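Local coordinates for stage II sporulation protein Q (Bacillus subtilis, PDB 3TUF) that forms with SpoIIIAH an intercellular channel between mother cell and forespore during sporulation, and takes part in engulfment and in anchoring membrane proteins at the septum, at residues E49-V54 against I84-K89; K55-T60 against A175-N180; L125-Q130 against V165-R170. All blocks are in the same frame, centred on the assembly; numbering follows the deposited sequence.

Contact 1. Residues E49-V54 against I84-K89; sequences ENVSVV and IDLAEK
Val53 and Leu86 meet on one face of an antiparallel strand pair, CG2 of Val53 lying 3.7 Å from CD2 of Leu86. That same CD2 branch fits the dip beside the 51-54 backbone, against the N of Val53 and the O of Ser52, and its flank is met more loosely by CG2 of Val51. Farther along, Val54 crosses Asp85 at about a right angle; with CG1 anti to the carbonyl carbon (chi1 -73°), CG2 is left between N and the carbonyl carbon, where it touches CB of Asp85 at 3.7 Å and, more loosely, the methyl of Ala87 at 4.2 Å. Backbone bonds join Ser52 to Ala87 in both directions, and Val54 N reaches Asp85 O at 2.6 Å. At the outer end Asn50 and Glu88 lie side by side, OD1 of Asn50 3.5 Å from CG of Glu88, while OE1 of Glu88 bonds to Lys92 N. With an alanine at Glu88, Asn50 would probably lose the CG it lies along and Lys92 N its carboxylate acceptor. Strand 84-88 pairs along one edge with strand 51-55 and along the other with strand 165-171, while Met43 and Pro44 pack on Leu86.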
ATOM      1  N   GLU A  49     -35.667 -36.069  -7.617  1.00 60.38           N
ATOM      2  CA  GLU A  49     -35.004 -37.355  -7.528  1.00 56.20           C
ATOM      3  C   GLU A  49     -34.104 -37.666  -8.693  1.00 55.25           C
ATOM      4  O   GLU A  49     -33.216 -38.455  -8.532  1.00 62.71           O
ATOM      5  CB  GLU A  49     -36.020 -38.460  -7.429  1.00 72.95           C
ATOM      6  CG  GLU A  49     -36.755 -38.425  -6.134  1.00 77.24           C
ATOM      7  CD  GLU A  49     -36.198 -39.394  -5.151  1.00 96.60           C
ATOM      8  OE1 GLU A  49     -35.208 -40.109  -5.482  1.00100.12           O
ATOM      9  OE2 GLU A  49     -36.764 -39.446  -4.039  1.00106.72           O
ATOM     10  N   ASN A  50     -34.325 -37.094  -9.863  1.00 62.71           N
ATOM     11  CA  ASN A  50     -33.506 -37.446 -11.025  1.00 65.74           C
ATOM     12  C   ASN A  50     -32.284 -36.525 -11.280  1.00 64.54           C
ATOM     13  O   ASN A  50     -31.576 -36.632 -12.333  1.00 62.62           O
ATOM     14  CB  ASN A  50     -34.392 -37.498 -12.252  1.00 65.11           C
ATOM     15  CG  ASN A  50     -33.783 -38.307 -13.396  1.00 77.96           C
ATOM     16  OD1 ASN A  50     -34.079 -38.028 -14.554  1.00 72.34           O
ATOM     17  ND2 ASN A  50     -32.951 -39.302 -13.092  1.00 80.70           N
ATOM     18  N   VAL A  51     -32.030 -35.616 -10.336  1.00 56.15           N
ATOM     19  CA  VAL A  51     -30.785 -34.851 -10.399  1.00 49.84           C
ATOM     20  C   VAL A  51     -29.899 -35.058  -9.200  1.00 54.48           C
ATOM     21  O   VAL A  51     -30.376 -35.460  -8.121  1.00 59.44           O
ATOM     22  CB  VAL A  51     -30.966 -33.333 -10.662  1.00 53.86           C
ATOM     23  CG1 VAL A  51     -31.573 -33.128 -12.076  1.00 45.62           C
ATOM     24  CG2 VAL A  51     -31.806 -32.659  -9.552  1.00 52.08           C
ATOM     25  N   SER A  52     -28.608 -34.780  -9.404  1.00 48.11           N
ATOM     26  CA  SER A  52     -27.637 -34.749  -8.318  1.00 47.04           C
ATOM     27  C   SER A  52     -26.874 -33.405  -8.274  1.00 51.09           C
ATOM     28  O   SER A  52     -26.763 -32.726  -9.267  1.00 46.13           O
ATOM     29  CB  SER A  52     -26.659 -35.899  -8.492  1.00 59.05           C
ATOM     30  OG  SER A  52     -26.035 -35.761  -9.756  1.00 69.86           O
ATOM     31  N   VAL A  53     -26.377 -33.028  -7.103  1.00 44.36           N
ATOM     32  CA  VAL A  53     -25.468 -31.886  -6.957  1.00 41.91           C
ATOM     33  C   VAL A  53     -24.138 -32.229  -7.640  1.00 37.78           C
ATOM     34  O   VAL A  53     -23.487 -33.167  -7.253  1.00 38.52           O
ATOM     35  CB  VAL A  53     -25.210 -31.638  -5.470  1.00 40.54           C
ATOM     36  CG1 VAL A  53     -24.196 -30.522  -5.295  1.00 40.37           C
ATOM     37  CG2 VAL A  53     -26.518 -31.291  -4.730  1.00 32.71           C
ATOM     38  N   VAL A  54     -23.741 -31.507  -8.681  1.00 40.72           N
ATOM     39  CA  VAL A  54     -22.405 -31.754  -9.284  1.00 40.49           C
ATOM     40  C   VAL A  54     -21.343 -30.711  -8.907  1.00 37.94           C
ATOM     41  O   VAL A  54     -20.176 -30.828  -9.278  1.00 44.77           O
ATOM     42  CB  VAL A  54     -22.468 -31.841 -10.791  1.00 44.09           C
ATOM     43  CG1 VAL A  54     -23.134 -33.170 -11.166  1.00 41.24           C
ATOM     44  CG2 VAL A  54     -23.161 -30.519 -11.400  1.00 34.39           C
ATOM     45  N   ILE A  84     -24.859 -24.192  -5.395  1.00 36.37           N
ATOM     46  CA  ILE A  84     -24.744 -25.547  -5.889  1.00 41.50           C
ATOM     47  C   ILE A  84     -25.131 -25.597  -7.358  1.00 39.29           C
ATOM     48  O   ILE A  84     -25.915 -24.745  -7.842  1.00 36.47           O
ATOM     49  CB  ILE A  84     -25.608 -26.487  -5.091  1.00 42.29           C
ATOM     50  CG1 ILE A  84     -27.080 -26.083  -5.268  1.00 39.38           C
ATOM     51  CG2 ILE A  84     -25.177 -26.443  -3.617  1.00 39.77           C
ATOM     52  CD1 ILE A  84     -28.101 -26.760  -4.358  1.00 35.72           C
ATOM     53  N   ASP A  85     -24.544 -26.580  -8.052  1.00 40.24           N
ATOM     54  CA  ASP A  85     -24.907 -26.921  -9.411  1.00 34.84           C
ATOM     55  C   ASP A  85     -25.586 -28.270  -9.413  1.00 41.21           C
ATOM     56  O   ASP A  85     -25.047 -29.251  -8.898  1.00 41.04           O
ATOM     57  CB  ASP A  85     -23.676 -27.005 -10.294  1.00 32.05           C
ATOM     58  CG  ASP A  85     -23.041 -25.600 -10.565  1.00 39.69           C
ATOM     59  OD1 ASP A  85     -23.670 -24.537 -10.191  1.00 30.95           O
ATOM     60  OD2 ASP A  85     -21.920 -25.579 -11.159  1.00 33.35           O
ATOM     61  N   LEU A  86     -26.759 -28.324 -10.020  1.00 39.76           N
ATOM     62  CA  LEU A  86     -27.542 -29.563 -10.115  1.00 32.51           C
ATOM     63  C   LEU A  86     -27.530 -30.013 -11.556  1.00 37.15           C
ATOM     64  O   LEU A  86     -27.725 -29.162 -12.454  1.00 40.71           O
ATOM     65  CB  LEU A  86     -28.987 -29.276  -9.703  1.00 31.23           C
ATOM     66  CG  LEU A  86     -29.041 -29.054  -8.208  1.00 39.53           C
ATOM     67  CD1 LEU A  86     -30.326 -28.295  -7.785  1.00 42.17           C
ATOM     68  CD2 LEU A  86     -28.865 -30.435  -7.438  1.00 37.49           C
ATOM     69  N   ALA A  87     -27.287 -31.301 -11.800  1.00 34.00           N
ATOM     70  CA  ALA A  87     -27.434 -31.855 -13.194  1.00 34.69           C
ATOM     71  C   ALA A  87     -28.075 -33.246 -13.108  1.00 42.01           C
ATOM     72  O   ALA A  87     -27.990 -33.880 -12.041  1.00 51.58           O
ATOM     73  CB  ALA A  87     -26.119 -31.898 -13.969  1.00 29.42           C
ATOM     74  N   GLU A  88     -28.747 -33.654 -14.194  1.00 43.19           N
ATOM     75  CA  GLU A  88     -29.451 -34.925 -14.344  1.00 50.99           C
ATOM     76  C   GLU A  88     -28.415 -35.996 -14.730  1.00 52.59           C
ATOM     77  O   GLU A  88     -27.409 -35.659 -15.386  1.00 45.59           O
ATOM     78  CB  GLU A  88     -30.528 -34.789 -15.451  1.00 53.87           C
ATOM     79  CG  GLU A  88     -31.376 -36.083 -15.780  1.00 60.26           C
ATOM     80  CD  GLU A  88     -30.746 -37.017 -16.896  1.00 71.78           C
ATOM     81  OE1 GLU A  88     -30.092 -36.506 -17.842  1.00 77.59           O
ATOM     82  OE2 GLU A  88     -30.903 -38.273 -16.832  1.00 69.93           O
ATOM     83  N   LYS A  89     -28.645 -37.272 -14.332  1.00 53.41           N
ATOM     84  CA  LYS A  89     -27.653 -38.325 -14.617  1.00 59.90           C
ATOM     85  C   LYS A  89     -27.024 -38.174 -16.026  1.00 61.03           C
ATOM     86  O   LYS A  89     -25.814 -38.084 -16.156  1.00 51.32           O
ATOM     87  CB  LYS A  89     -28.206 -39.735 -14.398  1.00 69.85           C
ATOM     88  CG  LYS A  89     -27.092 -40.875 -14.273  1.00 77.57           C
ATOM     89  CD  LYS A  89     -26.673 -41.598 -15.609  1.00 89.20           C
ATOM     90  CE  LYS A  89     -27.232 -43.033 -15.735  1.00 90.83           C
ATOM     91  NZ  LYS A  89     -28.733 -43.106 -15.746  1.00 98.72           N
TER

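Contact 2. Residues K55-T60 against A175-N180; sequences KKFYET and AMNPLN
Ala175 meets the far end of the Phe57 ring, its O near the ring plane at the edge, 3.5 Å from CZ of Phe57, and its methyl near CE2. At Met176 the backbone takes over: its C lies over a ring face, 3.4 Å from CE2 of Phe57, while its CB points away. Asn177 has the largest share on this segment. Its N sits above the centre of that face, and its CB makes a CH-pi contact 4.2 Å from the ring centroid. With CG anti to the backbone N (chi1 -171°), its amide lies beside CB of Phe57, its plane turned 20° from that of the ring, and ND2 donates to OE2 of Glu59 at 3.1 Å. The donor comes from above the carboxylate plane, though the acceptor lies in the amide plane. OD1 of Asn177 takes a bond from a water that accepts Phe57 N. Pro178 brings CD to 3.9 Å from CB of Phe57 and packs on Phe167, and Leu179 N gives OD1 of Asn177 a weak bond. The irregular connection 55-60, whose Tyr58 packs on Thr173 of the SpoIIIAH chain, is thus laid over the end of a beta hairpin, strands 165-171 and 174-176, in an M23 peptidase-like fold.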
ATOM      1  N   LYS A  55     -21.770 -29.666  -8.207  1.00 37.65           N
ATOM      2  CA  LYS A  55     -20.848 -28.794  -7.549  1.00 41.75           C
ATOM      3  C   LYS A  55     -21.496 -28.121  -6.351  1.00 43.60           C
ATOM      4  O   LYS A  55     -22.689 -27.710  -6.379  1.00 42.21           O
ATOM      5  CB  LYS A  55     -20.263 -27.766  -8.500  1.00 36.36           C
ATOM      6  CG  LYS A  55     -19.141 -26.911  -7.848  1.00 51.34           C
ATOM      7  CD  LYS A  55     -18.917 -25.554  -8.626  1.00 43.13           C
ATOM      8  CE  LYS A  55     -18.411 -25.795 -10.075  1.00 43.53           C
ATOM      9  NZ  LYS A  55     -17.397 -26.901 -10.075  1.00 42.25           N
ATOM     10  N   LYS A  56     -20.669 -28.043  -5.302  1.00 40.74           N
ATOM     11  CA  LYS A  56     -21.039 -27.548  -3.963  1.00 39.48           C
ATOM     12  C   LYS A  56     -20.526 -26.120  -3.759  1.00 35.14           C
ATOM     13  O   LYS A  56     -19.641 -25.658  -4.514  1.00 30.90           O
ATOM     14  CB  LYS A  56     -20.439 -28.459  -2.862  1.00 36.71           C
ATOM     15  CG  LYS A  56     -21.034 -29.832  -2.781  1.00 39.62           C
ATOM     16  CD  LYS A  56     -20.199 -30.670  -1.753  1.00 47.17           C
ATOM     17  CE  LYS A  56     -20.627 -32.145  -1.788  1.00 57.49           C
ATOM     18  NZ  LYS A  56     -19.763 -33.047  -0.949  1.00 61.91           N
ATOM     19  N   PHE A  57     -21.097 -25.459  -2.740  1.00 31.47           N
ATOM     20  CA  PHE A  57     -20.768 -24.127  -2.356  1.00 35.06           C
ATOM     21  C   PHE A  57     -19.377 -24.212  -1.671  1.00 38.41           C
ATOM     22  O   PHE A  57     -19.138 -25.071  -0.879  1.00 46.62           O
ATOM     23  CB  PHE A  57     -21.866 -23.685  -1.402  1.00 33.19           C
ATOM     24  CG  PHE A  57     -21.604 -22.375  -0.749  1.00 42.93           C
ATOM     25  CD1 PHE A  57     -20.690 -22.268   0.290  1.00 45.04           C
ATOM     26  CD2 PHE A  57     -22.273 -21.236  -1.168  1.00 44.37           C
ATOM     27  CE1 PHE A  57     -20.436 -20.992   0.926  1.00 42.85           C
ATOM     28  CE2 PHE A  57     -22.034 -19.963  -0.558  1.00 44.72           C
ATOM     29  CZ  PHE A  57     -21.127 -19.829   0.475  1.00 39.58           C
ATOM     30  N   TYR A  58     -18.476 -23.296  -2.005  1.00 46.38           N
ATOM     31  CA  TYR A  58     -17.127 -23.333  -1.442  1.00 30.09           C
ATOM     32  C   TYR A  58     -17.110 -23.129   0.075  1.00 38.09           C
ATOM     33  O   TYR A  58     -17.645 -22.142   0.578  1.00 42.20           O
ATOM     34  CB  TYR A  58     -16.237 -22.288  -2.121  1.00 34.38           C
ATOM     35  CG  TYR A  58     -14.767 -22.434  -1.800  1.00 34.91           C
ATOM     36  CD1 TYR A  58     -14.202 -21.766  -0.721  1.00 31.83           C
ATOM     37  CD2 TYR A  58     -13.942 -23.239  -2.575  1.00 32.91           C
ATOM     38  CE1 TYR A  58     -12.859 -21.896  -0.424  1.00 31.39           C
ATOM     39  CE2 TYR A  58     -12.598 -23.375  -2.286  1.00 33.12           C
ATOM     40  CZ  TYR A  58     -12.061 -22.701  -1.209  1.00 42.24           C
ATOM     41  OH  TYR A  58     -10.724 -22.833  -0.916  1.00 48.72           O
ATOM     42  N   GLU A  59     -16.489 -24.060   0.800  1.00 38.20           N
ATOM     43  CA  GLU A  59     -16.346 -23.922   2.248  1.00 37.74           C
ATOM     44  C   GLU A  59     -14.841 -23.898   2.596  1.00 39.37           C
ATOM     45  O   GLU A  59     -14.080 -24.801   2.188  1.00 41.21           O
ATOM     46  CB  GLU A  59     -17.044 -25.094   2.955  1.00 41.82           C
ATOM     47  CG  GLU A  59     -18.494 -25.207   2.677  1.00 49.26           C
ATOM     48  CD  GLU A  59     -19.373 -24.450   3.668  1.00 54.53           C
ATOM     49  OE1 GLU A  59     -19.160 -23.246   3.987  1.00 49.85           O
ATOM     50  OE2 GLU A  59     -20.349 -25.092   4.115  1.00 59.46           O
ATOM     51  N   THR A  60     -14.395 -22.869   3.317  1.00 40.44           N
ATOM     52  CA  THR A  60     -12.954 -22.666   3.523  1.00 48.91           C
ATOM     53  C   THR A  60     -12.289 -23.736   4.415  1.00 50.31           C
ATOM     54  O   THR A  60     -11.051 -23.930   4.357  1.00 50.68           O
ATOM     55  CB  THR A  60     -12.629 -21.259   4.137  1.00 45.54           C
ATOM     56  OG1 THR A  60     -12.659 -21.379   5.538  1.00 64.83           O
ATOM     57  CG2 THR A  60     -13.696 -20.237   3.792  1.00 49.83           C
ATOM     58  N   ALA A 175     -24.207 -14.732  -0.343  1.00 39.85           N
ATOM     59  CA  ALA A 175     -24.418 -16.115  -0.685  1.00 44.63           C
ATOM     60  C   ALA A 175     -24.089 -17.024   0.475  1.00 45.92           C
ATOM     61  O   ALA A 175     -23.045 -16.902   1.058  1.00 53.40           O
ATOM     62  CB  ALA A 175     -23.526 -16.470  -1.905  1.00 38.09           C
ATOM     63  N   MET A 176     -24.986 -17.950   0.804  1.00 48.33           N
ATOM     64  CA  MET A 176     -24.714 -18.944   1.843  1.00 47.24           C
ATOM     65  C   MET A 176     -24.843 -20.301   1.255  1.00 49.98           C
ATOM     66  O   MET A 176     -25.403 -20.453   0.173  1.00 54.82           O
ATOM     67  CB  MET A 176     -25.738 -18.800   2.920  1.00 51.58           C
ATOM     68  CG  MET A 176     -25.877 -17.347   3.235  1.00 53.32           C
ATOM     69  SD  MET A 176     -27.141 -17.148   4.433  1.00 71.85           S
ATOM     70  CE  MET A 176     -26.273 -17.802   5.913  1.00 64.44           C
ATOM     71  N   ASN A 177     -24.355 -21.303   1.959  1.00 53.68           N
ATOM     72  CA  ASN A 177     -24.436 -22.647   1.425  1.00 49.77           C
ATOM     73  C   ASN A 177     -25.888 -23.150   1.247  1.00 48.93           C
ATOM     74  O   ASN A 177     -26.606 -23.319   2.241  1.00 51.79           O
ATOM     75  CB  ASN A 177     -23.637 -23.626   2.278  1.00 48.41           C
ATOM     76  CG  ASN A 177     -23.520 -24.996   1.617  1.00 46.80           C
ATOM     77  OD1 ASN A 177     -24.389 -25.429   0.838  1.00 42.33           O
ATOM     78  ND2 ASN A 177     -22.442 -25.693   1.933  1.00 47.63           N
ATOM     79  N   PRO A 178     -26.325 -23.402  -0.023  1.00 49.80           N
ATOM     80  CA  PRO A 178     -27.694 -23.930  -0.128  1.00 45.11           C
ATOM     81  C   PRO A 178     -27.971 -25.177   0.740  1.00 42.35           C
ATOM     82  O   PRO A 178     -28.938 -25.173   1.534  1.00 43.80           O
ATOM     83  CB  PRO A 178     -27.871 -24.135  -1.667  1.00 45.92           C
ATOM     84  CG  PRO A 178     -26.908 -23.006  -2.263  1.00 42.32           C
ATOM     85  CD  PRO A 178     -25.730 -23.156  -1.368  1.00 45.19           C
ATOM     86  N   LEU A 179     -27.109 -26.187   0.642  1.00 41.88           N
ATOM     87  CA  LEU A 179     -27.285 -27.432   1.352  1.00 43.20           C
ATOM     88  C   LEU A 179     -27.571 -27.235   2.824  1.00 46.58           C
ATOM     89  O   LEU A 179     -28.117 -28.129   3.484  1.00 54.60           O
ATOM     90  CB  LEU A 179     -26.023 -28.249   1.223  1.00 39.80           C
ATOM     91  CG  LEU A 179     -25.802 -28.758  -0.204  1.00 45.77           C
ATOM     92  CD1 LEU A 179     -24.834 -30.002  -0.223  1.00 36.12           C
ATOM     93  CD2 LEU A 179     -27.147 -29.068  -0.860  1.00 41.45           C
ATOM     94  N   ASN A 180     -27.186 -26.087   3.371  1.00 55.39           N
ATOM     95  CA  ASN A 180     -27.434 -25.883   4.800  1.00 54.33           C
ATOM     96  C   ASN A 180     -28.839 -25.617   5.093  1.00 54.19           C
ATOM     97  O   ASN A 180     -29.261 -25.740   6.242  1.00 56.52           O
ATOM     98  CB  ASN A 180     -26.668 -24.721   5.358  1.00 46.98           C
ATOM     99  CG  ASN A 180     -25.292 -25.097   5.674  1.00 56.42           C
ATOM    100  OD1 ASN A 180     -24.927 -26.276   5.582  1.00 70.06           O
ATOM    101  ND2 ASN A 180     -24.487 -24.117   6.032  1.00 58.49           N
TER
HETATM  102  O   HOH W   1     -22.763 -27.119  -0.903  1.00 37.90           O

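Contact 3. Residues L125-Q130 against V165-R170; sequences LSTVYQ and VHFEIR
Tyr129 leaves its strand with CG anti to the carbonyl carbon (chi1 -47°), whereas Phe167 opposite holds CG anti to the backbone N (chi1 170°), and the two rings come to lie side by side. Their planes are 45° apart, and CE2 of Tyr129 approaches CE1 of Phe167 to 3.6 Å. The methyl CG2 of Thr127 presses on the same ring atom, CE1 of Phe167, at 3.5 Å. On the other face Gln130 runs alongside His166, NE2 of the amide 3.7 Å from CD2 of the imidazole. Next to them CB of Val128 meets CB of Glu168 at 3.9 Å. His166 is held from two directions: NE2 bonds to OE2 of Glu168 and ND1 to Asp85, which probably restricts the ring's rotation, though the bond to Glu168 is modelled very short. Ladder bonds between the backbones of Ser126 and Arg170, Val128 and Glu168, and Gln130 and His166 zip up the pair, the one from Gln130 N being weak. A water bonds OG of Ser126 and, weakly, O of Arg170. Strand 116-120 flanks 125-130 on its outer edge, strands 84-88 and 174-176 pair with 165-170 on its other edge, and Val96 of strand 95-97 packs on Tyr129 and Val165.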
ATOM      1  N   LEU A 125     -33.799 -11.853   1.943  1.00 58.04           N
ATOM      2  CA  LEU A 125     -33.531 -13.168   1.360  1.00 53.42           C
ATOM      3  C   LEU A 125     -33.853 -13.170  -0.151  1.00 50.11           C
ATOM      4  O   LEU A 125     -34.735 -12.453  -0.623  1.00 56.55           O
ATOM      5  CB  LEU A 125     -34.395 -14.212   2.040  1.00 54.94           C
ATOM      6  CG  LEU A 125     -33.755 -15.470   2.575  1.00 56.79           C
ATOM      7  CD1 LEU A 125     -34.831 -16.531   2.463  1.00 55.27           C
ATOM      8  CD2 LEU A 125     -32.571 -15.908   1.809  1.00 64.71           C
ATOM      9  N   SER A 126     -33.158 -13.999  -0.911  1.00 47.49           N
ATOM     10  CA  SER A 126     -33.480 -14.083  -2.316  1.00 47.18           C
ATOM     11  C   SER A 126     -32.728 -15.262  -2.926  1.00 42.76           C
ATOM     12  O   SER A 126     -31.719 -15.730  -2.375  1.00 46.89           O
ATOM     13  CB  SER A 126     -33.086 -12.771  -2.982  1.00 41.01           C
ATOM     14  OG  SER A 126     -31.693 -12.692  -2.993  1.00 52.31           O
ATOM     15  N   THR A 127     -33.212 -15.765  -4.048  1.00 44.33           N
ATOM     16  CA  THR A 127     -32.579 -16.913  -4.687  1.00 47.01           C
ATOM     17  C   THR A 127     -32.209 -16.651  -6.112  1.00 43.67           C
ATOM     18  O   THR A 127     -32.862 -15.847  -6.791  1.00 42.61           O
ATOM     19  CB  THR A 127     -33.496 -18.155  -4.700  1.00 47.60           C
ATOM     20  OG1 THR A 127     -34.876 -17.760  -4.847  1.00 51.32           O
ATOM     21  CG2 THR A 127     -33.313 -18.924  -3.470  1.00 48.94           C
ATOM     22  N   VAL A 128     -31.206 -17.372  -6.588  1.00 35.33           N
ATOM     23  CA  VAL A 128     -30.626 -17.096  -7.919  1.00 41.72           C
ATOM     24  C   VAL A 128     -30.529 -18.396  -8.700  1.00 46.61           C
ATOM     25  O   VAL A 128     -30.056 -19.457  -8.220  1.00 43.07           O
ATOM     26  CB  VAL A 128     -29.226 -16.355  -7.829  1.00 39.48           C
ATOM     27  CG1 VAL A 128     -28.564 -16.065  -9.226  1.00 37.20           C
ATOM     28  CG2 VAL A 128     -29.353 -15.060  -7.009  1.00 37.42           C
ATOM     29  N   TYR A 129     -31.020 -18.317  -9.922  1.00 38.01           N
ATOM     30  CA  TYR A 129     -31.017 -19.467 -10.793  1.00 36.23           C
ATOM     31  C   TYR A 129     -30.390 -18.969 -12.033  1.00 35.44           C
ATOM     32  O   TYR A 129     -30.791 -17.893 -12.549  1.00 33.39           O
ATOM     33  CB  TYR A 129     -32.449 -19.854 -11.085  1.00 33.83           C
ATOM     34  CG  TYR A 129     -33.312 -19.890  -9.837  1.00 28.72           C
ATOM     35  CD1 TYR A 129     -33.794 -18.696  -9.267  1.00 33.75           C
ATOM     36  CD2 TYR A 129     -33.632 -21.106  -9.221  1.00 32.96           C
ATOM     37  CE1 TYR A 129     -34.595 -18.683  -8.113  1.00 32.58           C
ATOM     38  CE2 TYR A 129     -34.438 -21.127  -8.030  1.00 29.40           C
ATOM     39  CZ  TYR A 129     -34.903 -19.888  -7.501  1.00 34.87           C
ATOM     40  OH  TYR A 129     -35.672 -19.895  -6.367  1.00 40.36           O
ATOM     41  N   GLN A 130     -29.441 -19.733 -12.550  1.00 28.02           N
ATOM     42  CA  GLN A 130     -28.549 -19.194 -13.546  1.00 33.78           C
ATOM     43  C   GLN A 130     -28.026 -20.373 -14.312  1.00 30.65           C
ATOM     44  O   GLN A 130     -28.146 -21.468 -13.838  1.00 33.54           O
ATOM     45  CB  GLN A 130     -27.460 -18.405 -12.798  1.00 35.02           C
ATOM     46  CG  GLN A 130     -26.054 -18.820 -13.111  1.00 35.53           C
ATOM     47  CD  GLN A 130     -25.005 -17.960 -12.459  1.00 38.50           C
ATOM     48  OE1 GLN A 130     -25.311 -16.870 -11.875  1.00 38.46           O
ATOM     49  NE2 GLN A 130     -23.733 -18.445 -12.542  1.00 36.12           N
ATOM     50  N   VAL A 165     -28.324 -26.411 -13.541  1.00 30.99           N
ATOM     51  CA  VAL A 165     -28.692 -25.074 -13.040  1.00 31.90           C
ATOM     52  C   VAL A 165     -27.743 -24.696 -11.891  1.00 41.37           C
ATOM     53  O   VAL A 165     -27.435 -25.546 -11.052  1.00 41.77           O
ATOM     54  CB  VAL A 165     -30.177 -25.014 -12.574  1.00 30.95           C
ATOM     55  CG1 VAL A 165     -30.480 -26.099 -11.484  1.00 24.75           C
ATOM     56  CG2 VAL A 165     -30.521 -23.680 -12.012  1.00 34.00           C
ATOM     57  N   HIS A 166     -27.239 -23.459 -11.872  1.00 39.92           N
ATOM     58  CA  HIS A 166     -26.565 -22.953 -10.706  1.00 32.13           C
ATOM     59  C   HIS A 166     -27.586 -22.289  -9.776  1.00 33.11           C
ATOM     60  O   HIS A 166     -28.361 -21.446 -10.207  1.00 36.81           O
ATOM     61  CB  HIS A 166     -25.544 -21.917 -11.116  1.00 36.11           C
ATOM     62  CG  HIS A 166     -24.737 -21.355  -9.968  1.00 39.83           C
ATOM     63  ND1 HIS A 166     -23.764 -22.080  -9.319  1.00 38.00           N
ATOM     64  CD2 HIS A 166     -24.757 -20.141  -9.369  1.00 35.98           C
ATOM     65  CE1 HIS A 166     -23.206 -21.336  -8.373  1.00 36.18           C
ATOM     66  NE2 HIS A 166     -23.803 -20.159  -8.371  1.00 35.60           N
ATOM     67  N   PHE A 167     -27.585 -22.657  -8.500  1.00 31.27           N
ATOM     68  CA  PHE A 167     -28.576 -22.145  -7.598  1.00 37.24           C
ATOM     69  C   PHE A 167     -27.947 -21.514  -6.336  1.00 32.07           C
ATOM     70  O   PHE A 167     -27.016 -22.070  -5.707  1.00 40.11           O
ATOM     71  CB  PHE A 167     -29.443 -23.293  -7.198  1.00 33.59           C
ATOM     72  CG  PHE A 167     -30.370 -22.977  -6.082  1.00 36.18           C
ATOM     73  CD1 PHE A 167     -31.392 -22.078  -6.272  1.00 33.06           C
ATOM     74  CD2 PHE A 167     -30.208 -23.571  -4.854  1.00 31.75           C
ATOM     75  CE1 PHE A 167     -32.278 -21.744  -5.264  1.00 32.58           C
ATOM     76  CE2 PHE A 167     -31.100 -23.255  -3.796  1.00 38.63           C
ATOM     77  CZ  PHE A 167     -32.144 -22.328  -4.000  1.00 29.93           C
ATOM     78  N   GLU A 168     -28.472 -20.374  -5.923  1.00 35.59           N
ATOM     79  CA  GLU A 168     -27.902 -19.657  -4.812  1.00 37.69           C
ATOM     80  C   GLU A 168     -29.001 -19.121  -3.911  1.00 38.96           C
ATOM     81  O   GLU A 168     -30.114 -18.824  -4.400  1.00 45.85           O
ATOM     82  CB  GLU A 168     -27.049 -18.503  -5.354  1.00 25.10           C
ATOM     83  CG  GLU A 168     -25.807 -18.943  -6.143  1.00 32.29           C
ATOM     84  CD  GLU A 168     -25.012 -17.737  -6.615  1.00 39.99           C
ATOM     85  OE1 GLU A 168     -25.441 -16.598  -6.237  1.00 39.10           O
ATOM     86  OE2 GLU A 168     -23.972 -17.901  -7.355  1.00 37.65           O
ATOM     87  N   ILE A 169     -28.704 -19.026  -2.604  1.00 39.32           N
ATOM     88  CA  ILE A 169     -29.605 -18.372  -1.635  1.00 47.56           C
ATOM     89  C   ILE A 169     -28.695 -17.348  -1.110  1.00 49.15           C
ATOM     90  O   ILE A 169     -27.523 -17.689  -0.808  1.00 54.66           O
ATOM     91  CB  ILE A 169     -29.975 -19.211  -0.358  1.00 47.81           C
ATOM     92  CG1 ILE A 169     -30.207 -20.659  -0.679  1.00 58.50           C
ATOM     93  CG2 ILE A 169     -31.188 -18.678   0.376  1.00 50.22           C
ATOM     94  CD1 ILE A 169     -28.876 -21.323  -0.899  1.00 56.33           C
ATOM     95  N   ARG A 170     -29.218 -16.120  -1.006  1.00 48.21           N
ATOM     96  CA  ARG A 170     -28.488 -14.958  -0.517  1.00 52.43           C
ATOM     97  C   ARG A 170     -29.337 -14.268   0.532  1.00 54.75           C
ATOM     98  O   ARG A 170     -30.583 -14.209   0.400  1.00 57.50           O
ATOM     99  CB  ARG A 170     -28.192 -13.957  -1.649  1.00 41.58           C
ATOM    100  CG  ARG A 170     -27.597 -14.587  -2.898  1.00 46.01           C
ATOM    101  CD  ARG A 170     -27.034 -13.615  -3.844  1.00 51.23           C
ATOM    102  NE  ARG A 170     -25.611 -13.869  -3.842  1.00 66.69           N
ATOM    103  CZ  ARG A 170     -24.887 -14.073  -4.931  1.00 65.08           C
ATOM    104  NH1 ARG A 170     -25.492 -13.977  -6.136  1.00 64.17           N
ATOM    105  NH2 ARG A 170     -23.569 -14.341  -4.803  1.00 54.17           N
TER
HETATM  106  O   HOH W   2     -30.477 -11.515  -0.771  1.00 68.08           O

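Contact 3 is the buried centre of the sheet, while contacts 1 and 2 lie farther out and are only partly buried. Strand 165-171 ties them together: it pairs with 84-88 of contact 1 on one edge, and strand 174-176 of contact 2 bonds to it through Met176 N and Ile169 O. Contacts 1 and 3 are both regular antiparallel ladders, but the first is mainly aliphatic with a polar outer end, whereas the third adds aromatic packing and a buried His-carboxylate pair. Contact 2 has no ladder; ring-over-backbone packing, one amide-carboxylate bond and a water serve instead. Pro178 bridges all three, touching Ile84 of contact 1, Phe57 of contact 2 and Phe167 of contact 3.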